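Local structure of Iron(3+)-hydroxamate-binding protein FhuD (Bacillus subtilis subsp. subtilis, 3G9Q) at residues Asn34-Glu40 / Val55-Asp60; Lys44-Tyr48 / Phe252-Ser257; Lys127-Val132 / Leu258-Leu262; Gly214-Ser218 / Asp246-Tyr251. The protein binds iron(3+)-hydroxamate complexes and passes them to the membrane permease of the FhuCBGD ABC transporter, as required for uptake of ferrichrome and coprogen. All coordinates share one frame; numbering follows the deposited sequence.

Contact 1 (Asn34-Glu40 / Val55-Asp60); sequences NVVGAPE and VENIGD
Gly37 and Asn57 form a single parallel beta bridge, with their CA atoms 4.4 Å apart. Asn57 uses both of its backbone polar atoms. Its N donates to Val36 O at 3.0 Å, and its O accepts from Ala38 N at 2.8 Å. The angles at the hydrogen are 151° and 161°. Further on, Glu40 N makes a weak bond to Gly59 O at 2.9 Å. Gly59 has a positive phi (135°), a backbone shape that calls for glycine. The side chains of Glu40 and Ile58 pass obliquely, and Glu40 CG rests 3.5 Å from Ile58 CG2. Glu40 is held from outside by a salt bridge to Lys44. At the other end Glu56 bends at chi2 to lie beside Val35. Its OE1 is 3.8 Å from Val35 CB and has a weak hydrogen bond to Tyr25 OH. Strand 35-37 is an edge strand of a parallel four-stranded sheet. Segment 55-60 runs along its outer edge. Strand 17-19 lies on the inner side, and helix 25-31 packs on Val35 and Ala38.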
loop_
_atom_site.group_PDB
_atom_site.type_symbol
_atom_site.label_atom_id
_atom_site.label_comp_id
_atom_site.label_asym_id
_atom_site.label_seq_id
_atom_site.Cartn_x
_atom_site.Cartn_y
_atom_site.Cartn_z
ATOM N N ASN A 34 9.732 -18.988 2.586
ATOM C CA ASN A 34 8.999 -19.624 1.526
ATOM C C ASN A 34 7.499 -19.686 1.853
ATOM O O ASN A 34 7.085 -20.249 2.877
ATOM C CB ASN A 34 9.593 -21.011 1.287
ATOM C CG ASN A 34 8.827 -21.799 0.269
ATOM O OD1 ASN A 34 8.531 -21.310 -0.826
ATOM N ND2 ASN A 34 8.501 -23.037 0.614
ATOM N N VAL A 35 6.697 -19.074 0.986
ATOM C CA VAL A 35 5.256 -19.055 1.170
ATOM C C VAL A 35 4.611 -20.001 0.185
ATOM O O VAL A 35 4.860 -19.944 -1.024
ATOM C CB VAL A 35 4.678 -17.633 1.009
ATOM C CG1 VAL A 35 3.157 -17.656 1.177
ATOM C CG2 VAL A 35 5.311 -16.720 2.043
ATOM N N VAL A 36 3.771 -20.873 0.717
ATOM C CA VAL A 36 3.139 -21.888 -0.097
ATOM C C VAL A 36 1.697 -21.597 -0.480
ATOM O O VAL A 36 1.144 -22.256 -1.355
ATOM C CB VAL A 36 3.280 -23.251 0.612
ATOM C CG1 VAL A 36 4.754 -23.490 0.938
ATOM C CG2 VAL A 36 2.456 -23.275 1.892
ATOM N N GLY A 37 1.110 -20.584 0.154
ATOM C CA GLY A 37 -0.256 -20.198 -0.153
ATOM C C GLY A 37 -0.537 -18.732 0.162
ATOM O O GLY A 37 -0.001 -18.172 1.125
ATOM N N ALA A 38 -1.380 -18.110 -0.653
ATOM C CA ALA A 38 -1.751 -16.715 -0.465
ATOM C C ALA A 38 -3.146 -16.485 -1.045
ATOM O O ALA A 38 -3.578 -17.221 -1.932
ATOM C CB ALA A 38 -0.744 -15.806 -1.156
ATOM N N PRO A 39 -3.883 -15.483 -0.524
ATOM C CA PRO A 39 -5.234 -15.173 -1.015
ATOM C C PRO A 39 -5.218 -14.585 -2.439
ATOM O O PRO A 39 -4.150 -14.301 -2.994
ATOM C CB PRO A 39 -5.766 -14.199 0.038
ATOM C CG PRO A 39 -4.534 -13.569 0.579
ATOM C CD PRO A 39 -3.579 -14.713 0.696
ATOM N N GLU A 40 -6.394 -14.391 -3.028
ATOM C CA GLU A 40 -6.474 -13.876 -4.396
ATOM C C GLU A 40 -5.822 -12.535 -4.689
ATOM O O GLU A 40 -5.151 -12.371 -5.709
ATOM C CB GLU A 40 -7.930 -13.835 -4.871
ATOM C CG GLU A 40 -8.275 -15.004 -5.792
ATOM C CD GLU A 40 -7.451 -15.013 -7.083
ATOM O OE1 GLU A 40 -7.279 -16.109 -7.668
ATOM O OE2 GLU A 40 -6.991 -13.925 -7.513
ATOM N N VAL A 55 5.936 -20.119 -6.485
ATOM C CA VAL A 55 5.601 -21.201 -5.575
ATOM C C VAL A 55 4.415 -21.051 -4.611
ATOM O O VAL A 55 4.562 -21.327 -3.417
ATOM C CB VAL A 55 6.862 -21.590 -4.750
ATOM C CG1 VAL A 55 7.971 -22.065 -5.694
ATOM C CG2 VAL A 55 7.351 -20.390 -3.935
ATOM N N GLU A 56 3.249 -20.624 -5.093
ATOM C CA GLU A 56 2.099 -20.519 -4.191
ATOM C C GLU A 56 0.729 -20.845 -4.750
ATOM O O GLU A 56 0.484 -20.766 -5.949
ATOM C CB GLU A 56 2.017 -19.147 -3.511
ATOM C CG GLU A 56 2.500 -17.976 -4.316
ATOM C CD GLU A 56 3.939 -17.651 -4.005
ATOM O OE1 GLU A 56 4.251 -17.482 -2.804
ATOM O OE2 GLU A 56 4.755 -17.563 -4.949
ATOM N N ASN A 57 -0.159 -21.225 -3.838
ATOM C CA ASN A 57 -1.536 -21.562 -4.156
ATOM C C ASN A 57 -2.367 -20.315 -3.807
ATOM O O ASN A 57 -1.924 -19.482 -3.016
ATOM C CB ASN A 57 -1.979 -22.766 -3.300
ATOM C CG ASN A 57 -2.602 -23.894 -4.130
ATOM O OD1 ASN A 57 -2.089 -25.021 -4.160
ATOM N ND2 ASN A 57 -3.714 -23.594 -4.801
ATOM N N ILE A 58 -3.556 -20.194 -4.398
ATOM C CA ILE A 58 -4.436 -19.057 -4.147
ATOM C C ILE A 58 -5.439 -19.349 -3.013
ATOM O O ILE A 58 -5.114 -20.054 -2.053
ATOM C CB ILE A 58 -5.208 -18.651 -5.439
ATOM C CG1 ILE A 58 -4.315 -18.820 -6.678
ATOM C CG2 ILE A 58 -5.640 -17.193 -5.356
ATOM C CD1 ILE A 58 -4.233 -20.242 -7.207
ATOM N N GLY A 59 -6.650 -18.804 -3.125
ATOM C CA GLY A 59 -7.672 -19.001 -2.104
ATOM C C GLY A 59 -8.340 -17.665 -1.816
ATOM O O GLY A 59 -8.031 -16.684 -2.495
ATOM N N ASP A 60 -9.243 -17.613 -0.829
ATOM C CA ASP A 60 -9.954 -16.370 -0.457
ATOM C C ASP A 60 -9.763 -16.016 1.025
ATOM O O ASP A 60 -10.021 -14.885 1.445
ATOM C CB ASP A 60 -11.455 -16.509 -0.723
ATOM C CG ASP A 60 -12.140 -17.425 0.281
ATOM O OD1 ASP A 60 -11.688 -18.585 0.424
ATOM O OD2 ASP A 60 -13.123 -16.985 0.924
#

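Contact 2 (Lys44-Tyr48 / Phe252-Ser257)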
loop_
_atom_site.group_PDB
_atom_site.type_symbol
_atom_site.label_atom_id
_atom_site.label_comp_id
_atom_site.label_asym_id
_atom_site.label_seq_id
_atom_site.Cartn_x
_atom_site.Cartn_y
_atom_site.Cartn_z
ATOM N N LYS A 44 -3.151 -10.590 -8.021
ATOM C CA LYS A 44 -3.738 -9.511 -8.803
ATOM C C LYS A 44 -2.920 -8.237 -8.684
ATOM O O LYS A 44 -2.970 -7.373 -9.562
ATOM C CB LYS A 44 -5.178 -9.235 -8.366
ATOM C CG LYS A 44 -6.197 -10.227 -8.896
ATOM C CD LYS A 44 -7.603 -9.688 -8.686
ATOM C CE LYS A 44 -8.649 -10.667 -9.192
ATOM N NZ LYS A 44 -8.520 -11.994 -8.506
ATOM N N ASN A 45 -2.161 -8.136 -7.596
ATOM C CA ASN A 45 -1.321 -6.967 -7.344
ATOM C C ASN A 45 -0.230 -6.871 -8.413
ATOM O O ASN A 45 0.527 -7.802 -8.616
ATOM C CB ASN A 45 -0.700 -7.076 -5.959
ATOM C CG ASN A 45 0.061 -5.838 -5.569
ATOM O OD1 ASN A 45 0.052 -4.830 -6.279
ATOM N ND2 ASN A 45 0.727 -5.900 -4.426
ATOM N N PRO A 46 -0.144 -5.738 -9.116
ATOM C CA PRO A 46 0.875 -5.602 -10.153
ATOM C C PRO A 46 2.293 -5.683 -9.625
ATOM O O PRO A 46 3.226 -5.966 -10.378
ATOM C CB PRO A 46 0.566 -4.242 -10.761
ATOM C CG PRO A 46 0.011 -3.481 -9.594
ATOM C CD PRO A 46 -0.925 -4.500 -8.995
ATOM N N TYR A 47 2.480 -5.448 -8.336
ATOM C CA TYR A 47 3.832 -5.516 -7.812
ATOM C C TYR A 47 4.206 -6.953 -7.422
ATOM O O TYR A 47 5.370 -7.259 -7.136
ATOM C CB TYR A 47 3.991 -4.534 -6.636
ATOM C CG TYR A 47 3.745 -3.087 -7.019
ATOM C CD1 TYR A 47 2.916 -2.271 -6.243
ATOM C CD2 TYR A 47 4.304 -2.542 -8.184
ATOM C CE1 TYR A 47 2.644 -0.955 -6.612
ATOM C CE2 TYR A 47 4.037 -1.221 -8.566
ATOM C CZ TYR A 47 3.198 -0.436 -7.772
ATOM O OH TYR A 47 2.892 0.860 -8.145
ATOM N N TYR A 48 3.212 -7.838 -7.442
ATOM C CA TYR A 48 3.420 -9.249 -7.102
ATOM C C TYR A 48 3.492 -10.112 -8.366
ATOM O O TYR A 48 4.578 -10.379 -8.885
ATOM C CB TYR A 48 2.278 -9.772 -6.213
ATOM C CG TYR A 48 2.233 -9.263 -4.778
ATOM C CD1 TYR A 48 1.079 -9.441 -4.008
ATOM C CD2 TYR A 48 3.334 -8.643 -4.175
ATOM C CE1 TYR A 48 1.009 -9.024 -2.687
ATOM C CE2 TYR A 48 3.271 -8.216 -2.832
ATOM C CZ TYR A 48 2.099 -8.418 -2.099
ATOM O OH TYR A 48 2.004 -8.051 -0.777
ATOM N N PHE A 252 -1.955 -2.283 -0.939
ATOM C CA PHE A 252 -1.064 -2.769 0.117
ATOM C C PHE A 252 0.047 -1.790 0.463
ATOM O O PHE A 252 0.302 -0.844 -0.276
ATOM C CB PHE A 252 -0.411 -4.101 -0.274
ATOM C CG PHE A 252 -1.341 -5.065 -0.954
ATOM C CD1 PHE A 252 -1.494 -5.037 -2.334
ATOM C CD2 PHE A 252 -2.072 -6.000 -0.215
ATOM C CE1 PHE A 252 -2.357 -5.924 -2.968
ATOM C CE2 PHE A 252 -2.941 -6.892 -0.845
ATOM C CZ PHE A 252 -3.084 -6.855 -2.219
ATOM N N THR A 253 0.716 -2.044 1.585
ATOM C CA THR A 253 1.817 -1.207 2.043
ATOM C C THR A 253 2.965 -2.074 2.553
ATOM O O THR A 253 3.654 -1.707 3.499
ATOM C CB THR A 253 1.388 -0.251 3.201
ATOM O OG1 THR A 253 0.910 -1.021 4.318
ATOM C CG2 THR A 253 0.295 0.713 2.739
ATOM N N ASP A 254 3.160 -3.232 1.937
ATOM C CA ASP A 254 4.244 -4.126 2.330
ATOM C C ASP A 254 5.507 -3.620 1.620
ATOM O O ASP A 254 5.415 -2.826 0.686
ATOM C CB ASP A 254 3.922 -5.553 1.895
ATOM C CG ASP A 254 3.571 -5.636 0.420
ATOM O OD1 ASP A 254 2.463 -5.183 0.046
ATOM O OD2 ASP A 254 4.412 -6.133 -0.361
ATOM N N PRO A 255 6.697 -4.085 2.039
ATOM C CA PRO A 255 8.001 -3.692 1.473
ATOM C C PRO A 255 8.106 -3.708 -0.059
ATOM O O PRO A 255 8.723 -2.819 -0.666
ATOM C CB PRO A 255 8.971 -4.671 2.125
ATOM C CG PRO A 255 8.342 -4.920 3.464
ATOM C CD PRO A 255 6.872 -5.087 3.107
ATOM N N ILE A 256 7.524 -4.724 -0.688
ATOM C CA ILE A 256 7.558 -4.815 -2.145
ATOM C C ILE A 256 6.635 -3.786 -2.801
ATOM O O ILE A 256 7.017 -3.139 -3.774
ATOM C CB ILE A 256 7.109 -6.184 -2.640
ATOM C CG1 ILE A 256 7.983 -7.265 -2.021
ATOM C CG2 ILE A 256 7.132 -6.197 -4.175
ATOM C CD1 ILE A 256 7.464 -8.688 -2.196
ATOM N N SER A 257 5.414 -3.670 -2.283
ATOM C CA SER A 257 4.439 -2.736 -2.823
ATOM C C SER A 257 4.904 -1.296 -2.639
ATOM O O SER A 257 4.718 -0.448 -3.524
ATOM C CB SER A 257 3.082 -2.913 -2.144
ATOM O OG SER A 257 2.452 -4.117 -2.540
#
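The capped N-terminus of helix 255-270 meets the 44-48 loop here, with Asn45 bonded to Ser257. Asp254 is the N-cap residue. Its carboxylate takes two bonds from Ser257. OD2 accepts from Ser257 N at 3.3 Å, met from above the carboxylate plane. OD1 accepts from Ser257 OG at 2.8 Å, on the syn side. Ser257 OG in turn accepts from Asn45 ND2 at 3.1 Å, nearly in the amide plane and with an angle of 150° at the hydrogen. The serine hydroxyl thus links the loop amide to the cap. Asn45 reaches it with CG opposite the backbone N (chi1 -174°). The other end of its amide, OD1, accepts a weak bond from Tyr47 N, as in an Asx turn. Phe252 lies alongside this amide, and its CE1 is 3.6 Å from Asn45 CG. The amide and ring planes differ by 30°. Within the loop, Asn45 ND2 sits over the centre of the Tyr48 ring. Tyr48 turns an edge to Asp254, with CE2 3.4 Å from OD2. Its hydroxyl is hydrogen-bonded to Gly26 N, and its ring meets Tyr25 edge-to-face. Helix 25-31 therefore borders the same buried site. Tyr47 also reaches Ser257, with ring atom CD1 3.7 Å from Ser257 O.

Contact 3 (Lys127-Val132 / Leu258-Leu262)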
loop_
_atom_site.group_PDB
_atom_site.type_symbol
_atom_site.label_atom_id
_atom_site.label_comp_id
_atom_site.label_asym_id
_atom_site.label_seq_id
_atom_site.Cartn_x
_atom_site.Cartn_y
_atom_site.Cartn_z
ATOM N N LYS A 127 18.167 -0.430 2.315
ATOM C CA LYS A 127 17.920 -0.208 0.894
ATOM C C LYS A 127 16.774 0.788 0.735
ATOM O O LYS A 127 16.826 1.679 -0.113
ATOM C CB LYS A 127 17.529 -1.528 0.225
ATOM C CG LYS A 127 17.231 -1.448 -1.265
ATOM C CD LYS A 127 16.558 -2.734 -1.743
ATOM C CE LYS A 127 17.392 -3.956 -1.381
ATOM N NZ LYS A 127 16.656 -5.241 -1.517
ATOM N N TRP A 128 15.739 0.620 1.556
ATOM C CA TRP A 128 14.573 1.486 1.521
ATOM C C TRP A 128 14.929 2.926 1.814
ATOM O O TRP A 128 14.567 3.819 1.054
ATOM C CB TRP A 128 13.526 1.008 2.529
ATOM C CG TRP A 128 12.300 1.886 2.641
ATOM C CD1 TRP A 128 11.893 2.576 3.738
ATOM C CD2 TRP A 128 11.330 2.155 1.613
ATOM N NE1 TRP A 128 10.731 3.263 3.462
ATOM C CE2 TRP A 128 10.366 3.020 2.163
ATOM C CE3 TRP A 128 11.187 1.749 0.277
ATOM C CZ2 TRP A 128 9.269 3.487 1.427
ATOM C CZ3 TRP A 128 10.100 2.214 -0.455
ATOM C CH2 TRP A 128 9.158 3.073 0.122
ATOM N N ASP A 129 15.634 3.164 2.914
ATOM C CA ASP A 129 16.005 4.533 3.274
ATOM C C ASP A 129 16.934 5.197 2.276
ATOM O O ASP A 129 16.954 6.423 2.168
ATOM C CB ASP A 129 16.620 4.559 4.670
ATOM C CG ASP A 129 15.581 4.351 5.754
ATOM O OD1 ASP A 129 15.958 4.342 6.947
ATOM O OD2 ASP A 129 14.385 4.200 5.408
ATOM N N LYS A 130 17.700 4.378 1.558
ATOM C CA LYS A 130 18.609 4.883 0.534
ATOM C C LYS A 130 17.784 5.313 -0.691
ATOM O O LYS A 130 18.151 6.247 -1.415
ATOM C CB LYS A 130 19.622 3.805 0.132
ATOM C CG LYS A 130 20.673 4.278 -0.878
ATOM C CD LYS A 130 21.759 3.226 -1.123
ATOM C CE LYS A 130 22.789 3.742 -2.121
ATOM N NZ LYS A 130 22.090 4.247 -3.351
ATOM N N LYS A 131 16.666 4.623 -0.908
ATOM C CA LYS A 131 15.787 4.952 -2.010
ATOM C C LYS A 131 14.938 6.157 -1.643
ATOM O O LYS A 131 14.706 7.045 -2.472
ATOM C CB LYS A 131 14.869 3.787 -2.367
ATOM C CG LYS A 131 15.576 2.583 -2.954
ATOM C CD LYS A 131 14.710 1.920 -4.015
ATOM C CE LYS A 131 15.333 0.634 -4.503
ATOM N NZ LYS A 131 15.353 -0.384 -3.424
ATOM N N VAL A 132 14.460 6.201 -0.407
ATOM C CA VAL A 132 13.647 7.332 -0.003
ATOM C C VAL A 132 14.455 8.621 -0.145
ATOM O O VAL A 132 14.067 9.535 -0.879
ATOM C CB VAL A 132 13.142 7.187 1.448
ATOM C CG1 VAL A 132 12.532 8.506 1.912
ATOM C CG2 VAL A 132 12.088 6.076 1.518
ATOM N N LEU A 258 5.500 -1.025 -1.480
ATOM C CA LEU A 258 6.007 0.302 -1.169
ATOM C C LEU A 258 7.081 0.677 -2.185
ATOM O O LEU A 258 7.122 1.812 -2.666
ATOM C CB LEU A 258 6.576 0.343 0.260
ATOM C CG LEU A 258 5.566 0.277 1.417
ATOM C CD1 LEU A 258 6.293 0.321 2.752
ATOM C CD2 LEU A 258 4.583 1.437 1.304
ATOM N N GLU A 259 7.950 -0.273 -2.519
ATOM C CA GLU A 259 8.992 -0.007 -3.502
ATOM C C GLU A 259 8.367 0.317 -4.852
ATOM O O GLU A 259 8.748 1.294 -5.495
ATOM C CB GLU A 259 9.939 -1.202 -3.634
ATOM C CG GLU A 259 11.120 -1.149 -2.667
ATOM C CD GLU A 259 12.135 -2.261 -2.898
ATOM O OE1 GLU A 259 11.911 -3.403 -2.428
ATOM O OE2 GLU A 259 13.150 -1.984 -3.562
ATOM N N GLY A 260 7.401 -0.497 -5.272
ATOM C CA GLY A 260 6.731 -0.264 -6.540
ATOM C C GLY A 260 5.978 1.059 -6.581
ATOM O O GLY A 260 5.964 1.754 -7.606
ATOM N N GLN A 261 5.343 1.403 -5.461
ATOM C CA GLN A 261 4.594 2.657 -5.348
ATOM C C GLN A 261 5.512 3.874 -5.371
ATOM O O GLN A 261 5.170 4.881 -5.975
ATOM C CB GLN A 261 3.767 2.685 -4.057
ATOM C CG GLN A 261 2.775 1.555 -3.921
ATOM C CD GLN A 261 2.036 1.593 -2.601
ATOM O OE1 GLN A 261 1.135 0.789 -2.361
ATOM N NE2 GLN A 261 2.415 2.525 -1.732
ATOM N N LEU A 262 6.670 3.790 -4.714
ATOM C CA LEU A 262 7.592 4.920 -4.690
ATOM C C LEU A 262 8.185 5.145 -6.056
ATOM O O LEU A 262 8.538 6.266 -6.387
ATOM C CB LEU A 262 8.726 4.716 -3.679
ATOM C CG LEU A 262 9.770 5.854 -3.607
ATOM C CD1 LEU A 262 9.108 7.200 -3.355
ATOM C CD2 LEU A 262 10.764 5.561 -2.500
#
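Trp128 has its CG trans to the backbone N (chi1 176°), and the indole extends from its helix to Leu258, Glu259 and Leu262. Leu262 has the same first torsion (chi1 179°), which carries CD2 back to the indole. The six-membered ring does the touching. Its CH2 is 3.8 Å from Leu258 CB and 4.0 Å from Leu262 CD2. Leu258 O lies at the ring edge, near its plane. Val132 covers part of one indole face with CG2 and also touches Leu262, CG2 to CD2 at 4.3 Å. Here the long helix 118-143 runs beside helix 255-270. The two short segments are nearly parallel, at 11°, with their axes 11.4 Å apart. In this binding-protein family such a long helix connects the two lobes. The wide spacing is bridged by large side chains. On one flank Lys131 bends at chi2 and chi4 so that NZ forms a salt bridge with Glu259 OE2 at 2.7 Å. NZ comes from above the carboxylate plane. Glu259 CG passes along the indole, 4.1 Å from Trp128 CE3. Its other oxygen, OE1, accepts from Trp124 NE1, and the ring of Trp124 stacks on Trp128. Ile171 of helix 169-175 touches both Leu258 and Leu262.

Contact 4 (Gly214-Ser218 / Asp246-Tyr251); sequences GPWQS and DPIGFY
Pro247 meets Pro215 and Ser218 where two neighbouring parallel strands of the mixed five-stranded sheet, 210-215 and 242-244, run out into loops. Residues 247-249 have helical backbone angles without forming a regular helix. Asp246 comes just before: its O accepts from Phe250 N at 3.2 Å, and its OD2 takes a weak bond from Gly249 N. Pro247 comes next and gives the largest share of the contact. Its CB faces Pro215 O at 3.3 Å and Gln217 CA at 3.8 Å. Its CG lies 4.1 Å from Pro215 CG, and the two rings cross at a slant. The same CG is 3.6 Å from Ser218 OG. Ile248 adds its longer branch, with CD1 3.7 Å from Ser218 OG. No hydrogen bond joins the two segments, so the fit rests on van der Waals contact. Phe250 packs instead on Tyr47 and Met245. Trp216 points away from 246-251. Its indole meets the Tyr159 ring, and backbone bonds link Gly214 and Trp216 to Thr153 of the adjacent strand. The site is on the surface, and it is probably near the cleft between the lobes, where this family holds its ligands. Tyr251 closes the segment. Gln217 bends at chi2 to reach it, and NE2 lies in the ring plane at the edge, 3.1 Å from Tyr251 CE2, with amide and ring planes 76° apart.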
loop_
_atom_site.group_PDB
_atom_site.type_symbol
_atom_site.label_atom_id
_atom_site.label_comp_id
_atom_site.label_asym_id
_atom_site.label_seq_id
_atom_site.Cartn_x
_atom_site.Cartn_y
_atom_site.Cartn_z
ATOM N N GLY A 214 -7.610 8.192 -9.219
ATOM C CA GLY A 214 -8.001 6.923 -9.788
ATOM C C GLY A 214 -9.233 6.389 -9.100
ATOM O O GLY A 214 -9.698 6.969 -8.115
ATOM N N PRO A 215 -9.801 5.285 -9.607
ATOM C CA PRO A 215 -10.993 4.729 -8.970
ATOM C C PRO A 215 -10.675 4.096 -7.606
ATOM O O PRO A 215 -9.522 3.755 -7.312
ATOM C CB PRO A 215 -11.487 3.711 -9.996
ATOM C CG PRO A 215 -10.221 3.255 -10.641
ATOM C CD PRO A 215 -9.459 4.537 -10.832
ATOM N N TRP A 216 -11.711 3.964 -6.776
ATOM C CA TRP A 216 -11.591 3.367 -5.447
ATOM C C TRP A 216 -11.369 1.861 -5.568
ATOM O O TRP A 216 -10.917 1.217 -4.624
ATOM C CB TRP A 216 -12.848 3.645 -4.628
ATOM C CG TRP A 216 -12.781 3.089 -3.256
ATOM C CD1 TRP A 216 -11.935 3.472 -2.260
ATOM C CD2 TRP A 216 -13.595 2.046 -2.716
ATOM N NE1 TRP A 216 -12.171 2.734 -1.126
ATOM C CE2 TRP A 216 -13.187 1.849 -1.376
ATOM C CE3 TRP A 216 -14.633 1.257 -3.232
ATOM C CZ2 TRP A 216 -13.781 0.895 -0.542
ATOM C CZ3 TRP A 216 -15.224 0.308 -2.402
ATOM C CH2 TRP A 216 -14.793 0.137 -1.069
ATOM N N GLN A 217 -11.710 1.324 -6.736
ATOM C CA GLN A 217 -11.504 -0.071 -7.066
ATOM C C GLN A 217 -11.689 -0.276 -8.558
ATOM O O GLN A 217 -12.302 0.558 -9.227
ATOM C CB GLN A 217 -12.442 -0.978 -6.275
ATOM C CG GLN A 217 -11.784 -1.592 -5.013
ATOM C CD GLN A 217 -10.460 -2.349 -5.295
ATOM O OE1 GLN A 217 -10.401 -3.237 -6.163
ATOM N NE2 GLN A 217 -9.399 -2.000 -4.546
ATOM N N SER A 218 -11.149 -1.374 -9.085
ATOM C CA SER A 218 -11.251 -1.666 -10.518
ATOM C C SER A 218 -12.623 -2.198 -10.903
ATOM O O SER A 218 -13.280 -1.649 -11.784
ATOM C CB SER A 218 -10.173 -2.673 -10.934
ATOM O OG SER A 218 -8.876 -2.093 -10.950
ATOM N N ASP A 246 -3.296 3.194 -9.804
ATOM C CA ASP A 246 -3.922 1.882 -9.850
ATOM C C ASP A 246 -4.384 1.471 -8.453
ATOM O O ASP A 246 -3.574 1.277 -7.539
ATOM C CB ASP A 246 -2.944 0.854 -10.426
ATOM C CG ASP A 246 -3.577 -0.504 -10.624
ATOM O OD1 ASP A 246 -4.696 -0.559 -11.180
ATOM O OD2 ASP A 246 -2.956 -1.517 -10.241
ATOM N N PRO A 247 -5.706 1.315 -8.281
ATOM C CA PRO A 247 -6.311 0.936 -7.005
ATOM C C PRO A 247 -5.791 -0.349 -6.348
ATOM O O PRO A 247 -5.729 -0.432 -5.121
ATOM C CB PRO A 247 -7.805 0.893 -7.337
ATOM C CG PRO A 247 -7.830 0.507 -8.770
ATOM C CD PRO A 247 -6.706 1.302 -9.366
ATOM N N ILE A 248 -5.409 -1.335 -7.155
ATOM C CA ILE A 248 -4.894 -2.603 -6.643
ATOM C C ILE A 248 -3.444 -2.493 -6.174
ATOM O O ILE A 248 -3.035 -3.126 -5.202
ATOM C CB ILE A 248 -4.965 -3.693 -7.715
ATOM C CG1 ILE A 248 -6.364 -3.689 -8.343
ATOM C CG2 ILE A 248 -4.599 -5.057 -7.090
ATOM C CD1 ILE A 248 -6.497 -4.522 -9.613
ATOM N N GLY A 249 -2.672 -1.681 -6.877
ATOM C CA GLY A 249 -1.284 -1.513 -6.515
ATOM C C GLY A 249 -1.112 -0.789 -5.198
ATOM O O GLY A 249 -0.252 -1.162 -4.401
ATOM N N PHE A 250 -1.928 0.236 -4.968
ATOM C CA PHE A 250 -1.849 1.028 -3.741
ATOM C C PHE A 250 -2.711 0.518 -2.585
ATOM O O PHE A 250 -2.889 1.188 -1.560
ATOM C CB PHE A 250 -2.191 2.477 -4.056
ATOM C CG PHE A 250 -1.104 3.192 -4.786
ATOM C CD1 PHE A 250 -0.258 4.064 -4.110
ATOM C CD2 PHE A 250 -0.903 2.963 -6.148
ATOM C CE1 PHE A 250 0.782 4.702 -4.782
ATOM C CE2 PHE A 250 0.128 3.587 -6.841
ATOM C CZ PHE A 250 0.978 4.461 -6.163
ATOM N N TYR A 251 -3.219 -0.692 -2.781
ATOM C CA TYR A 251 -4.048 -1.400 -1.832
ATOM C C TYR A 251 -3.194 -1.877 -0.663
ATOM O O TYR A 251 -3.651 -1.876 0.472
ATOM C CB TYR A 251 -4.666 -2.601 -2.537
ATOM C CG TYR A 251 -5.936 -3.105 -1.916
ATOM C CD1 TYR A 251 -5.927 -3.778 -0.688
ATOM C CD2 TYR A 251 -7.160 -2.905 -2.558
ATOM C CE1 TYR A 251 -7.114 -4.240 -0.116
ATOM C CE2 TYR A 251 -8.345 -3.356 -2.000
ATOM C CZ TYR A 251 -8.318 -4.021 -0.785
ATOM O OH TYR A 251 -9.507 -4.457 -0.258
#

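How the contacts relate
Contact 1 belongs to the edge of the parallel sheet and contact 4 to the mixed sheet. Their centres are about 21 Å apart. Contact 2 lies between them. Contact 3 sits off to one side, further along the shared helix 255-270, its centre about 12 Å from that of contact 2. Along the chain contact 1 crosses contact 2, since 44-48 falls between 34-40 and 55-60. Contact 4 is nested inside the loops closed by contacts 2 and 3. Tyr47 helps join them: its OH probably bonds to Gly260 O (3.2 Å), and its ring packs on Gly249. Residues 246-262 thus touch both lobes and helix 118-143, which may contribute to the limited lobe movement known in this family.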